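Local atomic coordinates of signal recognition particle subunit SRP68 (Chaetomium thermophilum, PDB entry 4P3G), a protein that probably binds 7S RNA through the RNA-binding domain described here, as part of the signal recognition particle that targets nascent secretory and membrane proteins to the endoplasmic reticulum. Residues A85-M90 against S107-R112; G116-E121 against L148-A153. One frame throughout, in Å; residues are numbered along the deposited sequence.

Interaction 1. Residues A85-M90 against S107-R112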
loop_
_atom_site.group_PDB
_atom_site.type_symbol
_atom_site.label_atom_id
_atom_site.label_comp_id
_atom_site.label_asym_id
_atom_site.label_seq_id
_atom_site.Cartn_x
_atom_site.Cartn_y
_atom_site.Cartn_z
ATOM N N ALA A 85 -24.857 -13.283 -18.005
ATOM C CA ALA A 85 -26.161 -13.251 -17.348
ATOM C C ALA A 85 -26.475 -14.620 -16.754
ATOM O O ALA A 85 -26.917 -14.757 -15.606
ATOM C CB ALA A 85 -27.224 -12.867 -18.353
ATOM N N HIS A 86 -26.211 -15.642 -17.551
ATOM C CA HIS A 86 -26.483 -17.001 -17.146
ATOM C C HIS A 86 -25.631 -17.317 -15.912
ATOM O O HIS A 86 -26.112 -17.899 -14.936
ATOM C CB HIS A 86 -26.230 -17.953 -18.321
ATOM C CG HIS A 86 -26.660 -19.359 -18.068
ATOM N ND1 HIS A 86 -27.393 -19.734 -16.962
ATOM C CD2 HIS A 86 -26.429 -20.500 -18.768
ATOM C CE1 HIS A 86 -27.586 -21.040 -16.985
ATOM N NE2 HIS A 86 -27.009 -21.527 -18.071
ATOM N N ALA A 87 -24.366 -16.919 -15.955
ATOM C CA ALA A 87 -23.467 -17.150 -14.837
ATOM C C ALA A 87 -23.936 -16.383 -13.602
ATOM O O ALA A 87 -23.937 -16.932 -12.500
ATOM C CB ALA A 87 -22.067 -16.769 -15.198
HETATM N N MSE A 88 -24.370 -15.136 -13.783
HETATM C CA MSE A 88 -24.782 -14.316 -12.643
HETATM C C MSE A 88 -26.088 -14.777 -12.043
HETATM O O MSE A 88 -26.318 -14.612 -10.844
HETATM C CB MSE A 88 -24.910 -12.844 -13.025
HETATM C CG MSE A 88 -23.588 -12.116 -13.245
HETATM SE SE MSE A 88 -22.304 -12.210 -11.783
HETATM C CE MSE A 88 -21.188 -13.718 -12.352
ATOM N N ALA A 89 -26.945 -15.346 -12.888
ATOM C CA ALA A 89 -28.233 -15.867 -12.451
ATOM C C ALA A 89 -28.099 -17.105 -11.566
ATOM O O ALA A 89 -28.798 -17.219 -10.559
ATOM C CB ALA A 89 -29.101 -16.173 -13.647
HETATM N N MSE A 90 -27.220 -18.034 -11.930
HETATM C CA MSE A 90 -27.010 -19.216 -11.091
HETATM C C MSE A 90 -26.389 -18.823 -9.762
HETATM O O MSE A 90 -26.791 -19.294 -8.699
HETATM C CB MSE A 90 -26.127 -20.236 -11.791
HETATM C CG MSE A 90 -26.644 -20.604 -13.149
HETATM SE SE MSE A 90 -25.517 -21.892 -14.046
HETATM C CE MSE A 90 -25.829 -23.419 -12.907
ATOM N N SER A 107 -18.616 -25.017 -11.550
ATOM C CA SER A 107 -17.944 -25.326 -12.801
ATOM C C SER A 107 -18.698 -24.760 -13.999
ATOM O O SER A 107 -18.081 -24.236 -14.927
ATOM C CB SER A 107 -17.779 -26.827 -12.958
ATOM O OG SER A 107 -17.300 -27.118 -14.259
ATOM N N HIS A 108 -20.030 -24.866 -13.959
ATOM C CA HIS A 108 -20.908 -24.374 -15.026
ATOM C C HIS A 108 -20.907 -22.838 -15.064
ATOM O O HIS A 108 -20.924 -22.218 -16.126
ATOM C CB HIS A 108 -22.327 -24.912 -14.830
ATOM C CG HIS A 108 -23.231 -24.697 -16.001
ATOM N ND1 HIS A 108 -24.593 -24.549 -15.876
ATOM C CD2 HIS A 108 -22.972 -24.611 -17.337
ATOM C CE1 HIS A 108 -25.139 -24.375 -17.069
ATOM N NE2 HIS A 108 -24.170 -24.413 -17.970
ATOM N N ILE A 109 -20.908 -22.234 -13.884
ATOM C CA ILE A 109 -20.805 -20.789 -13.758
ATOM C C ILE A 109 -19.493 -20.289 -14.352
ATOM O O ILE A 109 -19.465 -19.317 -15.087
ATOM C CB ILE A 109 -20.903 -20.373 -12.293
ATOM C CG1 ILE A 109 -22.345 -20.564 -11.833
ATOM C CG2 ILE A 109 -20.515 -18.933 -12.134
ATOM C CD1 ILE A 109 -22.574 -20.189 -10.411
ATOM N N VAL A 110 -18.408 -20.978 -14.045
ATOM C CA VAL A 110 -17.118 -20.604 -14.577
ATOM C C VAL A 110 -17.073 -20.786 -16.093
ATOM O O VAL A 110 -16.562 -19.909 -16.787
ATOM C CB VAL A 110 -16.002 -21.381 -13.889
ATOM C CG1 VAL A 110 -14.708 -21.240 -14.662
ATOM C CG2 VAL A 110 -15.829 -20.866 -12.459
ATOM N N SER A 111 -17.654 -21.884 -16.600
ATOM C CA SER A 111 -17.755 -22.166 -18.053
ATOM C C SER A 111 -18.366 -21.036 -18.847
ATOM O O SER A 111 -17.943 -20.752 -19.964
ATOM C CB SER A 111 -18.615 -23.387 -18.323
ATOM O OG SER A 111 -18.005 -24.565 -17.886
ATOM N N ARG A 112 -19.401 -20.437 -18.270
ATOM C CA ARG A 112 -20.148 -19.370 -18.895
ATOM C C ARG A 112 -19.281 -18.162 -19.016
ATOM O O ARG A 112 -19.116 -17.600 -20.098
ATOM C CB ARG A 112 -21.403 -19.018 -18.086
ATOM C CG ARG A 112 -22.700 -19.684 -18.536
ATOM C CD ARG A 112 -22.469 -21.097 -19.027
ATOM N NE ARG A 112 -22.360 -21.151 -20.484
ATOM C CZ ARG A 112 -21.825 -22.171 -21.143
ATOM N NH1 ARG A 112 -21.342 -23.219 -20.472
ATOM N NH2 ARG A 112 -21.764 -22.137 -22.470
#
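Ala-87 packs directly against the backbone of the facing helix, its methyl CB lying 3.6 Å from the carbonyl O of Ile-109. A side chain this small lets the two backbones come close: the CA atoms of Ala-87 and Ile-109 are 4.6 Å apart, and the same methyl also meets CB of Arg-112. Next to it, Ile-109 flanks the alanine with its branches. CG2 lies near the Ala-87 methyl, while CG1 and CD1 pack on CB of Met-90, with CG1 at 3.8 Å from it. Ala-87 and Ile-109 are both buried, and Leu-113 and Met-101 extend the apolar layer around them. Helices 71-93 and 103-128 follow one another along the chain and pack antiparallel as a helical hairpin, their short segments meeting at 155° with axes 8.3 Å apart; the hairpin belongs to the all-helical, tetratricopeptide-like RNA-binding domain of SRP68. Away from this close core the contact is made by longer, partly exposed side chains. Met-90, present as selenomethionine, bends near its end and carries SE to 3.4 Å from ND1 of His-108. Selenium approaches that ring obliquely, and CE touches ND1 as well. The two histidines meet through NE2 of His-86 and CE1 of His-108, 3.6 Å apart, with their ring planes nearly perpendicular at 89°. With its CG trans to the backbone N, chi1 -172°, His-86 can also lay CD2 against CG of Arg-112. There the arginine serves by its aliphatic stem, an apolar spacer whose guanidinium heads away from the imidazole.

Interaction 2. Residues G116-E121 against L148-A153. With PO4 (phosphate ion), chain E.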
loop_
_atom_site.group_PDB
_atom_site.type_symbol
_atom_site.label_atom_id
_atom_site.label_comp_id
_atom_site.label_asym_id
_atom_site.label_seq_id
_atom_site.Cartn_x
_atom_site.Cartn_y
_atom_site.Cartn_z
ATOM N N GLY A 116 -17.737 -16.203 -22.172
ATOM C CA GLY A 116 -17.933 -14.786 -22.394
ATOM C C GLY A 116 -16.593 -14.069 -22.557
ATOM O O GLY A 116 -16.465 -13.170 -23.402
ATOM N N ALA A 117 -15.593 -14.463 -21.761
ATOM C CA ALA A 117 -14.257 -13.871 -21.858
ATOM C C ALA A 117 -13.665 -14.134 -23.238
ATOM O O ALA A 117 -13.201 -13.209 -23.906
ATOM C CB ALA A 117 -13.353 -14.433 -20.797
ATOM N N ARG A 118 -13.725 -15.388 -23.682
ATOM C CA ARG A 118 -13.179 -15.758 -24.983
ATOM C C ARG A 118 -13.825 -14.927 -26.097
ATOM O O ARG A 118 -13.141 -14.449 -27.004
ATOM C CB ARG A 118 -13.416 -17.244 -25.252
ATOM C CG ARG A 118 -12.486 -18.150 -24.514
ATOM C CD ARG A 118 -12.541 -19.584 -25.010
ATOM N NE ARG A 118 -13.872 -20.170 -24.873
ATOM C CZ ARG A 118 -14.281 -20.853 -23.808
ATOM N NH1 ARG A 118 -13.472 -21.003 -22.775
ATOM N NH2 ARG A 118 -15.503 -21.360 -23.760
ATOM N N ILE A 119 -15.135 -14.717 -26.010
ATOM C CA ILE A 119 -15.817 -13.960 -27.046
ATOM C C ILE A 119 -15.355 -12.509 -27.039
ATOM O O ILE A 119 -15.051 -11.945 -28.087
ATOM C CB ILE A 119 -17.369 -14.042 -26.888
ATOM C CG1 ILE A 119 -17.844 -15.444 -27.228
ATOM C CG2 ILE A 119 -18.088 -13.039 -27.810
ATOM C CD1 ILE A 119 -19.188 -15.761 -26.610
ATOM N N ALA A 120 -15.276 -11.918 -25.852
ATOM C CA ALA A 120 -14.862 -10.527 -25.732
ATOM C C ALA A 120 -13.409 -10.363 -26.107
ATOM O O ALA A 120 -13.021 -9.329 -26.645
ATOM C CB ALA A 120 -15.106 -10.010 -24.342
ATOM N N GLU A 121 -12.598 -11.371 -25.808
ATOM C CA GLU A 121 -11.174 -11.268 -26.111
ATOM C C GLU A 121 -10.956 -11.245 -27.615
ATOM O O GLU A 121 -10.154 -10.453 -28.127
ATOM C CB GLU A 121 -10.373 -12.402 -25.456
ATOM C CG GLU A 121 -10.195 -12.213 -23.957
ATOM C CD GLU A 121 -9.701 -13.464 -23.235
ATOM O OE1 GLU A 121 -9.530 -14.515 -23.890
ATOM O OE2 GLU A 121 -9.460 -13.375 -22.008
ATOM N N LEU A 148 -12.164 -7.401 -18.014
ATOM C CA LEU A 148 -13.211 -7.387 -17.003
ATOM C C LEU A 148 -13.896 -8.752 -16.913
ATOM O O LEU A 148 -14.130 -9.294 -15.814
ATOM C CB LEU A 148 -14.252 -6.326 -17.354
ATOM C CG LEU A 148 -15.458 -6.141 -16.421
ATOM C CD1 LEU A 148 -15.019 -5.387 -15.183
ATOM C CD2 LEU A 148 -16.681 -5.458 -17.092
ATOM N N LEU A 149 -14.255 -9.294 -18.070
ATOM C CA LEU A 149 -14.927 -10.575 -18.066
ATOM C C LEU A 149 -13.941 -11.654 -17.638
ATOM O O LEU A 149 -14.300 -12.563 -16.893
ATOM C CB LEU A 149 -15.524 -10.900 -19.440
ATOM C CG LEU A 149 -16.749 -10.093 -19.837
ATOM C CD1 LEU A 149 -17.443 -10.716 -21.041
ATOM C CD2 LEU A 149 -17.681 -9.926 -18.673
ATOM N N ARG A 150 -12.698 -11.561 -18.113
ATOM C CA ARG A 150 -11.702 -12.574 -17.776
ATOM C C ARG A 150 -11.425 -12.528 -16.269
ATOM O O ARG A 150 -11.160 -13.553 -15.643
ATOM C CB ARG A 150 -10.426 -12.387 -18.582
ATOM C CG ARG A 150 -9.305 -13.329 -18.195
ATOM C CD ARG A 150 -9.689 -14.734 -18.409
ATOM N NE ARG A 150 -9.922 -15.005 -19.822
ATOM C CZ ARG A 150 -10.417 -16.155 -20.279
ATOM N NH1 ARG A 150 -10.715 -17.124 -19.418
ATOM N NH2 ARG A 150 -10.605 -16.340 -21.585
ATOM N N GLY A 151 -11.471 -11.326 -15.699
ATOM C CA GLY A 151 -11.341 -11.172 -14.264
ATOM C C GLY A 151 -12.461 -11.865 -13.494
ATOM O O GLY A 151 -12.205 -12.544 -12.496
ATOM N N ALA A 152 -13.697 -11.698 -13.954
ATOM C CA ALA A 152 -14.858 -12.321 -13.332
ATOM C C ALA A 152 -14.733 -13.839 -13.360
ATOM O O ALA A 152 -15.035 -14.531 -12.386
ATOM C CB ALA A 152 -16.115 -11.892 -14.040
ATOM N N ALA A 153 -14.281 -14.362 -14.488
ATOM C CA ALA A 153 -14.179 -15.794 -14.615
ATOM C C ALA A 153 -13.201 -16.376 -13.592
ATOM O O ALA A 153 -13.564 -17.297 -12.866
ATOM C CB ALA A 153 -13.789 -16.168 -16.033
HETATM P P PO4 E . -10.414 -19.980 -21.565
HETATM O O1 PO4 E . -11.804 -19.511 -21.218
HETATM O O2 PO4 E . -9.586 -18.805 -22.046
HETATM O O3 PO4 E . -10.474 -21.025 -22.655
HETATM O O4 PO4 E . -9.778 -20.610 -20.346
#
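Arg-150 reaches across to helix 103-128, starting from a CB that already lies 3.7 Å from OE2 of Glu-121. CG and CD run on past the same oxygen, and bends at chi2 (61°) and chi3 (64°) turn the guanidinium across the facing helix, over Ala-117 and toward Arg-118. NE donates to Glu-121 OE2 at 2.8 Å, on the syn side but tilted out of the carboxylate plane, while NH2 donates to OE1 at 3.1 Å from above it. This two-nitrogen, side-on salt bridge holds the guanidinium steady. CZ rests over the Ala-117 methyl, CB lying 3.4 Å away beneath one face; alanine's small methyl suits the place, letting the flat group lie over it. At the tip, NH1 bonds phosphate O1 at 3.2 Å, and NH2 makes a weak bond to O2. Arg-118 NH1 adds weak bonds to O1 and O3 of the same ion. Leu-149 fills the buried side of the contact, its CD1 3.5 Å from O of Gly-116. The phosphate probably came from the crystallisation liquor, but two arginines around an anion on adjacent antiparallel helices are consistent with a backbone-phosphate site in this RNA-binding domain.

From the N terminus, after three earlier helices, the chain enters helix 71-93, whose 85-90 segment waits until the chain has turned back into helix 103-128; there interaction 1 closes a short loop of 16 intervening residues. The same helix carries on to 116-121, which opens interaction 2, closed after 26 further residues by 148-153 on helix 136-156. The two loops therefore follow in series, neither nested nor crossed, and share helix 103-128 as the middle member of three consecutive antiparallel helices. Their centres lie about 12 Å apart, and they touch where Val-110 CG2 packs at 4.2 Å from Ala-153 O. Leu-149 on Trp-84 joins the first and third helices directly.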